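Local coordinates for protein proteasome chaperone 4 (Saccharomyces cerevisiae, PDB 2Z5B) that pairs with a partner chaperone, IRC25, to bind proteasome precursors and assist formation of the alpha-ring during 20S proteasome assembly, at residues R95-A104 against V117-D126. Residues are numbered along the deposited sequence; the frame is centred on the assembly and turned at random.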
loop_
_atom_site.group_PDB
_atom_site.type_symbol
_atom_site.label_atom_id
_atom_site.label_comp_id
_atom_site.label_asym_id
_atom_site.label_seq_id
_atom_site.Cartn_x
_atom_site.Cartn_y
_atom_site.Cartn_z
ATOM N N ARG A 95 -1.258 8.138 19.544
ATOM C CA ARG A 95 -2.388 8.909 19.000
ATOM C C ARG A 95 -2.657 8.545 17.534
ATOM O O ARG A 95 -3.809 8.431 17.113
ATOM C CB ARG A 95 -2.114 10.417 19.105
ATOM C CG ARG A 95 -1.930 10.941 20.551
ATOM C CD ARG A 95 -1.439 12.389 20.557
ATOM N NE ARG A 95 -0.061 12.482 20.079
ATOM C CZ ARG A 95 0.649 13.606 19.998
ATOM N NH1 ARG A 95 0.129 14.771 20.364
ATOM N NH2 ARG A 95 1.891 13.559 19.539
ATOM N N ILE A 96 -1.580 8.382 16.772
ATOM C CA ILE A 96 -1.664 7.894 15.386
ATOM C C ILE A 96 -2.005 6.400 15.350
ATOM O O ILE A 96 -2.936 6.016 14.655
ATOM C CB ILE A 96 -0.370 8.197 14.595
ATOM C CG1 ILE A 96 -0.155 9.718 14.527
ATOM C CG2 ILE A 96 -0.444 7.589 13.180
ATOM C CD1 ILE A 96 1.231 10.146 14.086
ATOM N N ARG A 97 -1.269 5.574 16.112
ATOM C CA ARG A 97 -1.525 4.117 16.163
ATOM C C ARG A 97 -2.954 3.740 16.531
ATOM O O ARG A 97 -3.558 2.843 15.894
ATOM C CB ARG A 97 -0.555 3.395 17.117
ATOM C CG ARG A 97 -0.325 1.913 16.762
ATOM C CD ARG A 97 0.467 1.161 17.838
ATOM N NE ARG A 97 1.654 1.918 18.240
ATOM C CZ ARG A 97 1.778 2.590 19.380
ATOM N NH1 ARG A 97 0.790 2.611 20.276
ATOM N NH2 ARG A 97 2.896 3.253 19.612
ATOM N N ASP A 98 -3.487 4.395 17.569
ATOM C CA ASP A 98 -4.891 4.198 17.988
ATOM C C ASP A 98 -5.831 4.392 16.815
ATOM O O ASP A 98 -6.711 3.569 16.570
ATOM C CB ASP A 98 -5.297 5.157 19.126
ATOM C CG ASP A 98 -4.735 4.737 20.480
ATOM O OD1 ASP A 98 -4.051 3.676 20.558
ATOM O OD2 ASP A 98 -4.960 5.490 21.459
ATOM N N MET A 99 -5.645 5.492 16.088
ATOM C CA MET A 99 -6.538 5.822 14.983
ATOM C C MET A 99 -6.502 4.768 13.877
ATOM O O MET A 99 -7.558 4.330 13.414
ATOM C CB MET A 99 -6.202 7.193 14.395
ATOM C CG MET A 99 -6.997 7.526 13.144
ATOM S SD MET A 99 -8.779 7.505 13.443
ATOM C CE MET A 99 -8.863 9.073 14.276
ATOM N N ALA A 100 -5.288 4.401 13.456
ATOM C CA ALA A 100 -5.080 3.429 12.372
ATOM C C ALA A 100 -5.595 2.060 12.772
ATOM O O ALA A 100 -6.218 1.367 11.969
ATOM C CB ALA A 100 -3.602 3.348 12.016
ATOM N N ARG A 101 -5.348 1.684 14.030
ATOM C CA ARG A 101 -5.839 0.412 14.575
ATOM C C ARG A 101 -7.347 0.371 14.586
ATOM O O ARG A 101 -7.928 -0.565 14.061
ATOM C CB ARG A 101 -5.316 0.168 15.996
ATOM C CG ARG A 101 -5.874 -1.109 16.640
ATOM C CD ARG A 101 -5.168 -1.364 17.979
ATOM N NE ARG A 101 -5.202 -0.190 18.875
ATOM C CZ ARG A 101 -6.186 0.114 19.719
ATOM N NH1 ARG A 101 -7.278 -0.646 19.824
ATOM N NH2 ARG A 101 -6.078 1.193 20.473
ATOM N N HIS A 102 -7.971 1.381 15.196
ATOM C CA HIS A 102 -9.432 1.468 15.238
ATOM C C HIS A 102 -10.048 1.492 13.856
ATOM O O HIS A 102 -11.029 0.790 13.606
ATOM C CB HIS A 102 -9.897 2.700 16.012
ATOM C CG HIS A 102 -9.739 2.573 17.495
ATOM N ND1 HIS A 102 -9.451 3.647 18.304
ATOM C CD2 HIS A 102 -9.817 1.495 18.313
ATOM C CE1 HIS A 102 -9.350 3.242 19.559
ATOM N NE2 HIS A 102 -9.570 1.939 19.593
ATOM N N MET A 103 -9.477 2.309 12.970
ATOM C CA MET A 103 -9.972 2.400 11.598
ATOM C C MET A 103 -9.992 1.055 10.907
ATOM O O MET A 103 -11.025 0.634 10.411
ATOM C CB MET A 103 -9.161 3.411 10.779
ATOM C CG MET A 103 -9.788 3.756 9.436
ATOM S SD MET A 103 -11.334 4.666 9.592
ATOM C CE MET A 103 -10.690 6.290 9.987
ATOM N N ALA A 104 -8.858 0.372 10.886
ATOM C CA ALA A 104 -8.764 -0.903 10.197
ATOM C C ALA A 104 -9.693 -1.926 10.839
ATOM O O ALA A 104 -10.404 -2.618 10.135
ATOM C CB ALA A 104 -7.334 -1.401 10.190
ATOM N N VAL A 117 -5.156 0.051 6.318
ATOM C CA VAL A 117 -5.366 1.479 6.562
ATOM C C VAL A 117 -4.040 2.222 6.671
ATOM O O VAL A 117 -3.154 1.825 7.411
ATOM C CB VAL A 117 -6.196 1.715 7.854
ATOM C CG1 VAL A 117 -6.123 3.148 8.304
ATOM C CG2 VAL A 117 -7.638 1.366 7.614
ATOM N N THR A 118 -3.916 3.313 5.930
ATOM C CA THR A 118 -2.800 4.212 6.109
ATOM C C THR A 118 -3.269 5.494 6.763
ATOM O O THR A 118 -4.225 6.096 6.280
ATOM C CB THR A 118 -2.207 4.616 4.733
ATOM O OG1 THR A 118 -1.664 3.450 4.091
ATOM C CG2 THR A 118 -1.119 5.644 4.909
ATOM N N TRP A 119 -2.556 5.948 7.801
ATOM C CA TRP A 119 -2.753 7.298 8.297
ATOM C C TRP A 119 -1.667 8.198 7.697
ATOM O O TRP A 119 -0.475 7.960 7.871
ATOM C CB TRP A 119 -2.834 7.421 9.842
ATOM C CG TRP A 119 -3.087 8.891 10.186
ATOM C CD1 TRP A 119 -2.142 9.830 10.439
ATOM C CD2 TRP A 119 -4.354 9.581 10.188
ATOM N NE1 TRP A 119 -2.737 11.060 10.628
ATOM C CE2 TRP A 119 -4.093 10.933 10.476
ATOM C CE3 TRP A 119 -5.686 9.178 9.976
ATOM C CZ2 TRP A 119 -5.116 11.893 10.589
ATOM C CZ3 TRP A 119 -6.700 10.127 10.080
ATOM C CH2 TRP A 119 -6.415 11.465 10.382
ATOM N N SER A 120 -2.121 9.180 6.930
ATOM C CA SER A 120 -1.278 10.134 6.225
ATOM C C SER A 120 -1.225 11.417 7.046
ATOM O O SER A 120 -2.258 12.027 7.299
ATOM C CB SER A 120 -1.886 10.424 4.835
ATOM O OG SER A 120 -1.264 11.556 4.233
ATOM N N SER A 121 -0.017 11.832 7.427
ATOM C CA SER A 121 0.182 12.999 8.284
ATOM C C SER A 121 0.666 14.206 7.503
ATOM O O SER A 121 1.739 14.169 6.917
ATOM C CB SER A 121 1.204 12.681 9.376
ATOM O OG SER A 121 0.679 11.719 10.278
ATOM N N LEU A 122 -0.130 15.270 7.500
ATOM C CA LEU A 122 0.332 16.553 6.984
ATOM C C LEU A 122 1.657 16.960 7.645
ATOM O O LEU A 122 1.889 16.664 8.819
ATOM C CB LEU A 122 -0.720 17.651 7.213
ATOM C CG LEU A 122 -2.001 17.620 6.370
ATOM C CD1 LEU A 122 -2.938 18.788 6.725
ATOM C CD2 LEU A 122 -1.706 17.616 4.855
ATOM N N PRO A 123 2.530 17.650 6.897
ATOM C CA PRO A 123 3.731 18.160 7.545
ATOM C C PRO A 123 3.380 18.915 8.832
ATOM O O PRO A 123 4.133 18.826 9.800
ATOM C CB PRO A 123 4.297 19.113 6.492
ATOM C CG PRO A 123 3.889 18.470 5.201
ATOM C CD PRO A 123 2.501 17.979 5.458
ATOM N N SER A 124 2.216 19.575 8.850
ATOM C CA SER A 124 1.792 20.473 9.941
ATOM C C SER A 124 0.994 19.807 11.064
ATOM O O SER A 124 0.653 20.449 12.068
ATOM C CB SER A 124 0.937 21.598 9.363
ATOM O OG SER A 124 -0.257 21.047 8.841
ATOM N N GLU A 125 0.698 18.524 10.886
ATOM C CA GLU A 125 -0.157 17.797 11.813
ATOM C C GLU A 125 0.246 17.894 13.275
ATOM O O GLU A 125 1.393 17.634 13.648
ATOM C CB GLU A 125 -0.188 16.326 11.422
ATOM C CG GLU A 125 -1.156 15.508 12.204
ATOM C CD GLU A 125 -1.114 14.095 11.731
ATOM O OE1 GLU A 125 -0.176 13.374 12.128
ATOM O OE2 GLU A 125 -1.988 13.740 10.916
ATOM N N ASP A 126 -0.739 18.234 14.096
ATOM C CA ASP A 126 -0.671 18.030 15.529
ATOM C C ASP A 126 -1.558 16.796 15.821
ATOM O O ASP A 126 -2.780 16.894 15.759
ATOM C CB ASP A 126 -1.209 19.286 16.233
ATOM C CG ASP A 126 -1.374 19.114 17.727
ATOM O OD1 ASP A 126 -0.917 18.091 18.287
ATOM O OD2 ASP A 126 -1.986 20.023 18.342
#
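Trp119 lies across the flank of helix 94-111, its indole spanning Ile96 and Met99 one helical turn apart. Ile96 CG2 meets the pyrrole part at CD1 (3.9 Å), while Met99 CG packs on the benzene part at CE3 (3.8 Å). CG of Trp119 is anti to the backbone N (chi1 -178°), and chi2 of -92° turns the NE1 edge to the turn beyond the strand. There Glu125, from the last position of the type I turn Leu122-Glu125, reaches back with both carboxylate oxygens. OE2 accepts the indole N-H of Trp119 NE1 at 2.8 Å, nearly in the ring plane, and OE1 takes the hydroxyl of Ser121 OG at 2.6 Å; each oxygen is approached on its syn side. Ser121 OG is also hydrogen-bonded to Ser60 OG of strand 58-67. The two Glu125 bonds tie turn to strand, the one from NE1 helping to hold the indole's rotation, and Ile96 CD1 rests 4.0 Å from Glu125 OE1. Replacing Glu125 by an alanine would probably leave the indole N-H without this acceptor and Ser121 with Ser60 as its remaining partner, and let the ring shift more easily against the helix. Farther along the helix, Val117 packs with both methyls against Met103 (CG2 to Met103 CG, 3.7 Å). Its CG2 also sits 3.6 Å from Ala104 CA, close to the helix backbone. Arg95 and Asp126 probably attract only weakly, without a salt bridge; Arg95 pairs with Asp93, Asp126 with Ser128. Helix 95-104 and strand 117-121 run roughly antiparallel (146°), their axes approaching to 8.2 Å. The strand lies inside the mixed sheet between 41-47 and 58-67, while Leu130 of helix 128-132 touches Met99, Trp119 and Glu125, and helix 134-149 packs against Met99 and Met103.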